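Local coordinates for protein 4-alpha-glucanotransferase (Aquifex aeolicus, PDB 1TZ7) that belongs to the 4-alpha-glucanotransferase (amylomaltase, or D-enzyme) family and is built around an eight-stranded parallel beta/alpha barrel, at residues L33-G38 and G43-R48; P93-E98 and W209-R214. All coordinates share one frame; numbering follows the deposited sequence.

Contact 1: residues L33-G38 and G43-R48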
ATOM      1  N   LEU A  33       8.054  -6.459   9.499  1.00 28.28           N
ATOM      2  CA  LEU A  33       8.020  -6.945  10.895  1.00 27.93           C
ATOM      3  C   LEU A  33       8.940  -8.160  11.046  1.00 28.21           C
ATOM      4  O   LEU A  33       9.024  -8.991  10.141  1.00 27.07           O
ATOM      5  CB  LEU A  33       6.592  -7.354  11.285  1.00 30.05           C
ATOM      6  CG  LEU A  33       5.637  -6.397  12.034  1.00 31.66           C
ATOM      7  CD1 LEU A  33       6.198  -5.074  12.489  1.00 25.15           C
ATOM      8  CD2 LEU A  33       4.237  -6.288  11.416  1.00 29.03           C
ATOM      9  N   PRO A  34       9.629  -8.264  12.192  1.00 27.53           N
ATOM     10  CA  PRO A  34      10.593  -9.351  12.425  1.00 24.22           C
ATOM     11  C   PRO A  34       9.950 -10.667  12.919  1.00 26.21           C
ATOM     12  O   PRO A  34      10.406 -11.240  13.910  1.00 23.13           O
ATOM     13  CB  PRO A  34      11.510  -8.765  13.501  1.00 27.34           C
ATOM     14  CG  PRO A  34      10.622  -7.853  14.296  1.00 26.19           C
ATOM     15  CD  PRO A  34       9.557  -7.336  13.337  1.00 28.94           C
ATOM     16  N   SER A  35       8.921 -11.136  12.224  1.00 25.50           N
ATOM     17  CA  SER A  35       8.255 -12.381  12.587  1.00 24.00           C
ATOM     18  C   SER A  35       9.110 -13.585  12.178  1.00 32.52           C
ATOM     19  O   SER A  35       9.941 -13.480  11.281  1.00 22.70           O
ATOM     20  CB  SER A  35       6.885 -12.463  11.921  1.00 29.90           C
ATOM     21  OG  SER A  35       6.109 -11.312  12.211  1.00 29.16           O
ATOM     22  N   PRO A  36       8.903 -14.725  12.842  1.00 32.03           N
ATOM     23  CA  PRO A  36       9.845 -15.843  12.763  1.00 34.00           C
ATOM     24  C   PRO A  36       9.666 -16.760  11.540  1.00 31.19           C
ATOM     25  O   PRO A  36      10.400 -17.733  11.432  1.00 25.05           O
ATOM     26  CB  PRO A  36       9.566 -16.634  14.064  1.00 29.33           C
ATOM     27  CG  PRO A  36       8.366 -15.928  14.735  1.00 33.43           C
ATOM     28  CD  PRO A  36       7.770 -15.027  13.727  1.00 35.16           C
ATOM     29  N   TYR A  37       8.718 -16.460  10.645  1.00 24.02           N
ATOM     30  CA  TYR A  37       8.358 -17.416   9.578  1.00 28.82           C
ATOM     31  C   TYR A  37       8.667 -16.891   8.165  1.00 29.15           C
ATOM     32  O   TYR A  37       7.925 -17.156   7.212  1.00 26.99           O
ATOM     33  CB  TYR A  37       6.891 -17.822   9.711  1.00 29.77           C
ATOM     34  CG  TYR A  37       6.592 -18.459  11.043  1.00 31.46           C
ATOM     35  CD1 TYR A  37       7.078 -19.724  11.349  1.00 28.64           C
ATOM     36  CD2 TYR A  37       5.852 -17.788  12.008  1.00 25.43           C
ATOM     37  CE1 TYR A  37       6.821 -20.313  12.572  1.00 44.71           C
ATOM     38  CE2 TYR A  37       5.589 -18.368  13.238  1.00 35.78           C
ATOM     39  CZ  TYR A  37       6.078 -19.635  13.514  1.00 37.71           C
ATOM     40  OH  TYR A  37       5.823 -20.221  14.732  1.00 35.11           O
ATOM     41  N   GLY A  38       9.778 -16.161   8.042  1.00 26.41           N
ATOM     42  CA  GLY A  38      10.331 -15.805   6.742  1.00 24.41           C
ATOM     43  C   GLY A  38       9.864 -14.448   6.266  1.00 26.03           C
ATOM     44  O   GLY A  38      10.399 -13.900   5.313  1.00 19.02           O
ATOM     45  N   GLY A  43       0.676 -11.246  13.465  1.00 24.03           N
ATOM     46  CA  GLY A  43       0.710 -11.895  14.763  1.00 21.67           C
ATOM     47  C   GLY A  43       1.540 -11.133  15.781  1.00 20.46           C
ATOM     48  O   GLY A  43       1.608  -9.904  15.752  1.00 26.26           O
ATOM     49  N   LYS A  44       2.177 -11.881  16.675  1.00 21.69           N
ATOM     50  CA  LYS A  44       2.815 -11.331  17.880  1.00 27.36           C
ATOM     51  C   LYS A  44       3.612 -10.037  17.618  1.00 33.23           C
ATOM     52  O   LYS A  44       3.524  -9.085  18.387  1.00 25.08           O
ATOM     53  CB  LYS A  44       3.733 -12.397  18.493  1.00 30.54           C
ATOM     54  CG  LYS A  44       4.567 -11.927  19.672  1.00 40.72           C
ATOM     55  CD  LYS A  44       5.139 -13.130  20.455  1.00 58.02           C
ATOM     56  CE  LYS A  44       6.591 -12.902  20.887  1.00 69.97           C
ATOM     57  NZ  LYS A  44       6.687 -12.298  22.248  1.00 72.78           N
ATOM     58  N   GLU A  45       4.385 -10.017  16.540  1.00 27.30           N
ATOM     59  CA  GLU A  45       5.319  -8.915  16.286  1.00 25.96           C
ATOM     60  C   GLU A  45       4.605  -7.655  15.811  1.00 22.04           C
ATOM     61  O   GLU A  45       5.099  -6.545  16.006  1.00 23.52           O
ATOM     62  CB  GLU A  45       6.373  -9.333  15.259  1.00 29.18           C
ATOM     63  CG  GLU A  45       7.366 -10.355  15.780  1.00 26.41           C
ATOM     64  CD  GLU A  45       8.030  -9.915  17.067  1.00 26.86           C
ATOM     65  OE1 GLU A  45       8.353  -8.713  17.191  1.00 25.74           O
ATOM     66  OE2 GLU A  45       8.229 -10.766  17.956  1.00 24.11           O
ATOM     67  N   ALA A  46       3.451  -7.830  15.177  1.00 21.86           N
ATOM     68  CA  ALA A  46       2.585  -6.707  14.847  1.00 24.48           C
ATOM     69  C   ALA A  46       2.063  -6.041  16.118  1.00 26.73           C
ATOM     70  O   ALA A  46       2.030  -4.818  16.216  1.00 24.39           O
ATOM     71  CB  ALA A  46       1.430  -7.169  13.979  1.00 24.00           C
ATOM     72  N   TYR A  47       1.666  -6.858  17.092  1.00 25.52           N
ATOM     73  CA  TYR A  47       1.158  -6.350  18.369  1.00 26.06           C
ATOM     74  C   TYR A  47       2.264  -5.690  19.188  1.00 32.18           C
ATOM     75  O   TYR A  47       2.037  -4.675  19.838  1.00 26.91           O
ATOM     76  CB  TYR A  47       0.513  -7.480  19.169  1.00 26.26           C
ATOM     77  CG  TYR A  47      -0.799  -7.931  18.588  1.00 27.91           C
ATOM     78  CD1 TYR A  47      -1.993  -7.341  18.979  1.00 29.02           C
ATOM     79  CD2 TYR A  47      -0.847  -8.941  17.634  1.00 22.29           C
ATOM     80  CE1 TYR A  47      -3.204  -7.752  18.440  1.00 25.70           C
ATOM     81  CE2 TYR A  47      -2.051  -9.360  17.089  1.00 29.19           C
ATOM     82  CZ  TYR A  47      -3.221  -8.765  17.492  1.00 28.06           C
ATOM     83  OH  TYR A  47      -4.410  -9.177  16.955  1.00 28.81           O
ATOM     84  N   ARG A  48       3.463  -6.268  19.146  1.00 26.46           N
ATOM     85  CA  ARG A  48       4.624  -5.690  19.822  1.00 27.71           C
ATOM     86  C   ARG A  48       4.967  -4.320  19.241  1.00 23.58           C
ATOM     87  O   ARG A  48       5.386  -3.424  19.964  1.00 23.13           O
ATOM     88  CB  ARG A  48       5.830  -6.623  19.700  1.00 28.02           C
ATOM     89  CG  ARG A  48       7.105  -6.102  20.385  1.00 36.62           C
ATOM     90  CD  ARG A  48       7.469  -6.835  21.677  1.00 75.10           C
ATOM     91  NE  ARG A  48       7.717  -8.261  21.454  1.00 83.62           N
ATOM     92  CZ  ARG A  48       8.819  -8.758  20.884  1.00 70.96           C
ATOM     93  NH1 ARG A  48       9.792  -7.948  20.471  1.00 78.08           N
ATOM     94  NH2 ARG A  48       8.946 -10.070  20.727  1.00 60.59           N
TER
HETATM   95  O   HOH W   1       4.511 -12.199  14.400  1.00 50.91           O
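Leu33 and Glu45 bring a loop and the first turn of a helix together, and Leu33 with Ala46 forms the buried apolar part of the contact. The branched end of Leu33 lies alongside the helix backbone: CD1 sits 4.0 Å from the carbonyl O of Glu45, while CD2 reaches Ala46, 3.8 Å from its CA and 3.9 Å from its CB. Ala46 also touches Leu212 of helix 192-218. Glu45 supplies the second group of contacts. Its CG, anti to the carbonyl carbon (chi1 -70°), packs 3.7 Å from the carbonyl O of Pro34, and a bend at chi2 (-53°) turns the carboxylate so that OE1 comes to the CG corner of Pro34, at 3.8 Å. The two side chains cross at about a right angle.

The polar link is made through water 1, which accepts from the backbone N of Glu45 and lies 2.9 Å from Ser35 OG. That hydroxyl also hydrogen-bonds Asp41 N, tying the intervening loop to the same spot. Within the helix, Arg48 NH2 is 2.9 Å from Glu45 OE2, but the oxygen stands well out of the guanidinium plane, so charge attraction rather than a directed N-H joins them. With Pro34 centring an inverse gamma turn and Gly43 as N-cap, this is the loop-to-helix turn of a beta/alpha unit, following barrel strand 23-27 and leading into helix 44-56.

Contact 2: residues P93-E98 and W209-R214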
ATOM      1  N   PRO A  93       0.788 -17.899  11.172  1.00 29.96           N
ATOM      2  CA  PRO A  93       0.487 -19.336  11.196  1.00 30.55           C
ATOM      3  C   PRO A  93       0.333 -19.899  12.614  1.00 30.03           C
ATOM      4  O   PRO A  93      -0.164 -21.015  12.775  1.00 26.07           O
ATOM      5  CB  PRO A  93       1.704 -19.961  10.498  1.00 35.47           C
ATOM      6  CG  PRO A  93       2.815 -18.991  10.710  1.00 34.32           C
ATOM      7  CD  PRO A  93       2.195 -17.634  10.814  1.00 27.19           C
ATOM      8  N   GLU A  94       0.758 -19.139  13.622  1.00 28.38           N
ATOM      9  CA  GLU A  94       0.652 -19.586  15.013  1.00 32.60           C
ATOM     10  C   GLU A  94      -0.802 -19.566  15.513  1.00 31.89           C
ATOM     11  O   GLU A  94      -1.138 -20.258  16.471  1.00 30.66           O
ATOM     12  CB  GLU A  94       1.539 -18.729  15.927  1.00 33.96           C
ATOM     13  CG  GLU A  94       2.985 -19.208  15.998  1.00 48.21           C
ATOM     14  CD  GLU A  94       3.871 -18.297  16.831  1.00 59.89           C
ATOM     15  OE1 GLU A  94       5.111 -18.441  16.754  1.00 63.49           O
ATOM     16  OE2 GLU A  94       3.331 -17.443  17.562  1.00 52.52           O
ATOM     17  N   GLU A  95      -1.655 -18.774  14.860  1.00 37.02           N
ATOM     18  CA  GLU A  95      -3.095 -18.805  15.148  1.00 37.76           C
ATOM     19  C   GLU A  95      -3.714 -20.109  14.668  1.00 39.38           C
ATOM     20  O   GLU A  95      -4.640 -20.631  15.289  1.00 36.66           O
ATOM     21  CB  GLU A  95      -3.816 -17.616  14.497  1.00 42.59           C
ATOM     22  CG  GLU A  95      -5.115 -17.233  15.210  1.00 42.43           C
ATOM     23  CD  GLU A  95      -6.106 -16.498  14.313  1.00 43.53           C
ATOM     24  OE1 GLU A  95      -7.136 -16.026  14.836  1.00 46.81           O
ATOM     25  OE2 GLU A  95      -5.861 -16.395  13.093  1.00 37.61           O
ATOM     26  N   LEU A  96      -3.199 -20.635  13.559  1.00 35.37           N
ATOM     27  CA  LEU A  96      -3.638 -21.936  13.054  1.00 39.27           C
ATOM     28  C   LEU A  96      -3.273 -23.056  14.039  1.00 40.39           C
ATOM     29  O   LEU A  96      -3.999 -24.036  14.166  1.00 33.54           O
ATOM     30  CB  LEU A  96      -3.013 -22.222  11.680  1.00 40.05           C
ATOM     31  CG  LEU A  96      -3.274 -21.178  10.579  1.00 42.05           C
ATOM     32  CD1 LEU A  96      -2.396 -21.452   9.370  1.00 44.14           C
ATOM     33  CD2 LEU A  96      -4.740 -21.165  10.182  1.00 43.19           C
ATOM     34  N   LEU A  97      -2.145 -22.894  14.730  1.00 42.83           N
ATOM     35  CA  LEU A  97      -1.718 -23.852  15.761  1.00 46.87           C
ATOM     36  C   LEU A  97      -2.621 -23.759  16.994  1.00 46.18           C
ATOM     37  O   LEU A  97      -2.933 -24.769  17.621  1.00 47.00           O
ATOM     38  CB  LEU A  97      -0.250 -23.588  16.158  1.00 47.82           C
ATOM     39  CG  LEU A  97       0.470 -24.609  17.072  1.00 49.72           C
ATOM     40  CD1 LEU A  97       0.309 -24.243  18.546  1.00 59.13           C
ATOM     41  CD2 LEU A  97       0.006 -26.037  16.817  1.00 50.60           C
ATOM     42  N   GLU A  98      -3.037 -22.541  17.330  1.00 48.01           N
ATOM     43  CA  GLU A  98      -3.871 -22.306  18.513  1.00 50.08           C
ATOM     44  C   GLU A  98      -5.285 -22.858  18.314  1.00 47.33           C
ATOM     45  O   GLU A  98      -5.942 -23.254  19.272  1.00 44.71           O
ATOM     46  CB  GLU A  98      -3.940 -20.805  18.830  1.00 49.47           C
ATOM     47  CG  GLU A  98      -3.606 -20.455  20.274  1.00 60.58           C
ATOM     48  CD  GLU A  98      -2.421 -19.515  20.383  1.00 74.35           C
ATOM     49  OE1 GLU A  98      -1.302 -19.997  20.656  1.00 78.04           O
ATOM     50  OE2 GLU A  98      -2.610 -18.294  20.194  1.00 74.48           O
ATOM     51  N   TRP A 209      -6.619  -9.316  10.762  1.00 24.97           N
ATOM     52  CA  TRP A 209      -6.491  -7.875  10.640  1.00 25.93           C
ATOM     53  C   TRP A 209      -7.505  -7.143  11.523  1.00 24.95           C
ATOM     54  O   TRP A 209      -7.199  -6.103  12.090  1.00 25.57           O
ATOM     55  CB  TRP A 209      -6.649  -7.415   9.197  1.00 27.57           C
ATOM     56  CG  TRP A 209      -6.454  -5.956   9.079  1.00 28.21           C
ATOM     57  CD1 TRP A 209      -7.427  -4.994   9.071  1.00 32.16           C
ATOM     58  CD2 TRP A 209      -5.207  -5.263   9.003  1.00 24.74           C
ATOM     59  NE1 TRP A 209      -6.857  -3.750   8.976  1.00 28.30           N
ATOM     60  CE2 TRP A 209      -5.494  -3.886   8.931  1.00 23.57           C
ATOM     61  CE3 TRP A 209      -3.864  -5.668   8.975  1.00 23.47           C
ATOM     62  CZ2 TRP A 209      -4.496  -2.917   8.837  1.00 25.09           C
ATOM     63  CZ3 TRP A 209      -2.876  -4.703   8.883  1.00 29.81           C
ATOM     64  CH2 TRP A 209      -3.195  -3.348   8.813  1.00 31.03           C
ATOM     65  N   GLU A 210      -8.710  -7.694  11.620  1.00 25.85           N
ATOM     66  CA  GLU A 210      -9.758  -7.125  12.464  1.00 30.44           C
ATOM     67  C   GLU A 210      -9.289  -7.068  13.915  1.00 30.10           C
ATOM     68  O   GLU A 210      -9.494  -6.072  14.602  1.00 25.41           O
ATOM     69  CB  GLU A 210     -11.039  -7.966  12.354  1.00 25.03           C
ATOM     70  CG  GLU A 210     -12.181  -7.505  13.252  1.00 28.99           C
ATOM     71  CD  GLU A 210     -13.430  -8.359  13.095  1.00 49.48           C
ATOM     72  OE1 GLU A 210     -13.413  -9.529  13.531  1.00 40.90           O
ATOM     73  OE2 GLU A 210     -14.426  -7.861  12.533  1.00 54.49           O
ATOM     74  N   LYS A 211      -8.649  -8.144  14.367  1.00 25.71           N
ATOM     75  CA  LYS A 211      -8.132  -8.230  15.730  1.00 24.96           C
ATOM     76  C   LYS A 211      -6.996  -7.228  15.955  1.00 26.39           C
ATOM     77  O   LYS A 211      -6.926  -6.583  16.993  1.00 23.58           O
ATOM     78  CB  LYS A 211      -7.632  -9.656  16.014  1.00 33.49           C
ATOM     79  CG  LYS A 211      -7.665 -10.050  17.479  1.00 46.93           C
ATOM     80  CD  LYS A 211      -7.110 -11.467  17.693  1.00 64.12           C
ATOM     81  CE  LYS A 211      -8.170 -12.540  17.429  1.00 75.00           C
ATOM     82  NZ  LYS A 211      -8.104 -13.063  16.035  1.00 80.51           N
ATOM     83  N   LEU A 212      -6.112  -7.109  14.975  1.00 24.59           N
ATOM     84  CA  LEU A 212      -4.983  -6.201  15.077  1.00 27.21           C
ATOM     85  C   LEU A 212      -5.465  -4.750  15.047  1.00 26.81           C
ATOM     86  O   LEU A 212      -4.945  -3.896  15.764  1.00 25.53           O
ATOM     87  CB  LEU A 212      -4.001  -6.446  13.935  1.00 22.29           C
ATOM     88  CG  LEU A 212      -2.716  -5.611  13.969  1.00 21.76           C
ATOM     89  CD1 LEU A 212      -1.841  -6.005  15.146  1.00 22.79           C
ATOM     90  CD2 LEU A 212      -1.951  -5.760  12.662  1.00 25.63           C
ATOM     91  N   ARG A 213      -6.458  -4.486  14.213  1.00 24.73           N
ATOM     92  CA  ARG A 213      -7.001  -3.144  14.066  1.00 31.18           C
ATOM     93  C   ARG A 213      -7.688  -2.670  15.359  1.00 27.76           C
ATOM     94  O   ARG A 213      -7.564  -1.510  15.746  1.00 31.60           O
ATOM     95  CB  ARG A 213      -7.996  -3.097  12.915  1.00 31.97           C
ATOM     96  CG  ARG A 213      -8.776  -1.832  12.880  1.00 31.47           C
ATOM     97  CD  ARG A 213      -9.651  -1.657  11.682  1.00 36.18           C
ATOM     98  NE  ARG A 213     -10.404  -0.425  11.807  1.00 31.18           N
ATOM     99  CZ  ARG A 213      -9.896   0.783  11.625  1.00 39.49           C
ATOM    100  NH1 ARG A 213     -10.660   1.847  11.791  1.00 31.21           N
ATOM    101  NH2 ARG A 213      -8.618   0.934  11.266  1.00 29.20           N
ATOM    102  N   ARG A 214      -8.404  -3.570  16.010  1.00 23.63           N
ATOM    103  CA  ARG A 214      -9.050  -3.253  17.282  1.00 25.99           C
ATOM    104  C   ARG A 214      -8.007  -2.912  18.338  1.00 32.63           C
ATOM    105  O   ARG A 214      -8.165  -1.963  19.096  1.00 28.13           O
ATOM    106  CB  ARG A 214      -9.908  -4.430  17.756  1.00 27.72           C
ATOM    107  CG  ARG A 214     -10.539  -4.217  19.128  1.00 36.65           C
ATOM    108  CD  ARG A 214     -11.438  -5.353  19.586  1.00 50.30           C
ATOM    109  NE  ARG A 214     -11.852  -5.182  20.976  1.00 50.29           N
ATOM    110  CZ  ARG A 214     -12.620  -6.040  21.643  1.00 56.54           C
ATOM    111  NH1 ARG A 214     -12.943  -5.796  22.910  1.00 50.53           N
ATOM    112  NH2 ARG A 214     -13.065  -7.142  21.048  1.00 60.36           N
TER
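A single surface salt bridge joins the short helix 94-98, in the long excursion after strand 60-62, to helix 192-218, which leads into barrel strand 222-227. Glu95 and Lys211 approach from opposite directions and meet only at their ends, across backbones whose nearest CA atoms, those of these two residues, are 11.7 Å apart. Lys211 NZ lies 3.3 Å from Glu95 OE1, a weak hydrogen bond within the ion pair.

Both side chains leave their helices with CG anti to the backbone N. Glu95 then runs on extended (chi2 -156°), carrying its carboxylate far from its own helix, whereas Lys211 bends at chi3 (-83°) and again at chi4, which brings its ammonium group round to OE1. The second carboxylate oxygen, OE2, is hydrogen-bonded by Gln208 NE2, the stronger polar partner of Glu95. Gln208 and Lys211 stand about one helical turn apart, so both carboxylate oxygens have a partner on helix 192-218, Gln208 firmly and Lys211 weakly, which may help to orient the group.

Away from the bridge the helices have different neighbours: Leu96 packs on Ala131 of helix 117-133, and Leu212 on helix 44-56. With just 48 Å² buried in all, the contact is characteristic of a solvent-side ion pair spanning two helices of a beta/alpha-barrel protein.

Contacts 1 and 2 lie on the same side of the chain's centre, their own centres about 11 Å apart, and they meet at two tyrosines. Tyr37, in the loop of contact 1, probably hydrogen-bonds through OH to Glu94 OE1 at 2.8 Å and rests its ring on Pro93, CD2 to CG 3.5 Å. Tyr47, on the helix of contact 1, packs on helix 192-218, its OH 3.4 Å from Lys211 C. The loop 33-38 thus touches 93-98 while the helical segment 43-48 touches 209-214, making one continuous patch of four segments. Helices 44-56 and 192-218 each lead into neighbouring parallel strands of the barrel, 60-62 and 222-227.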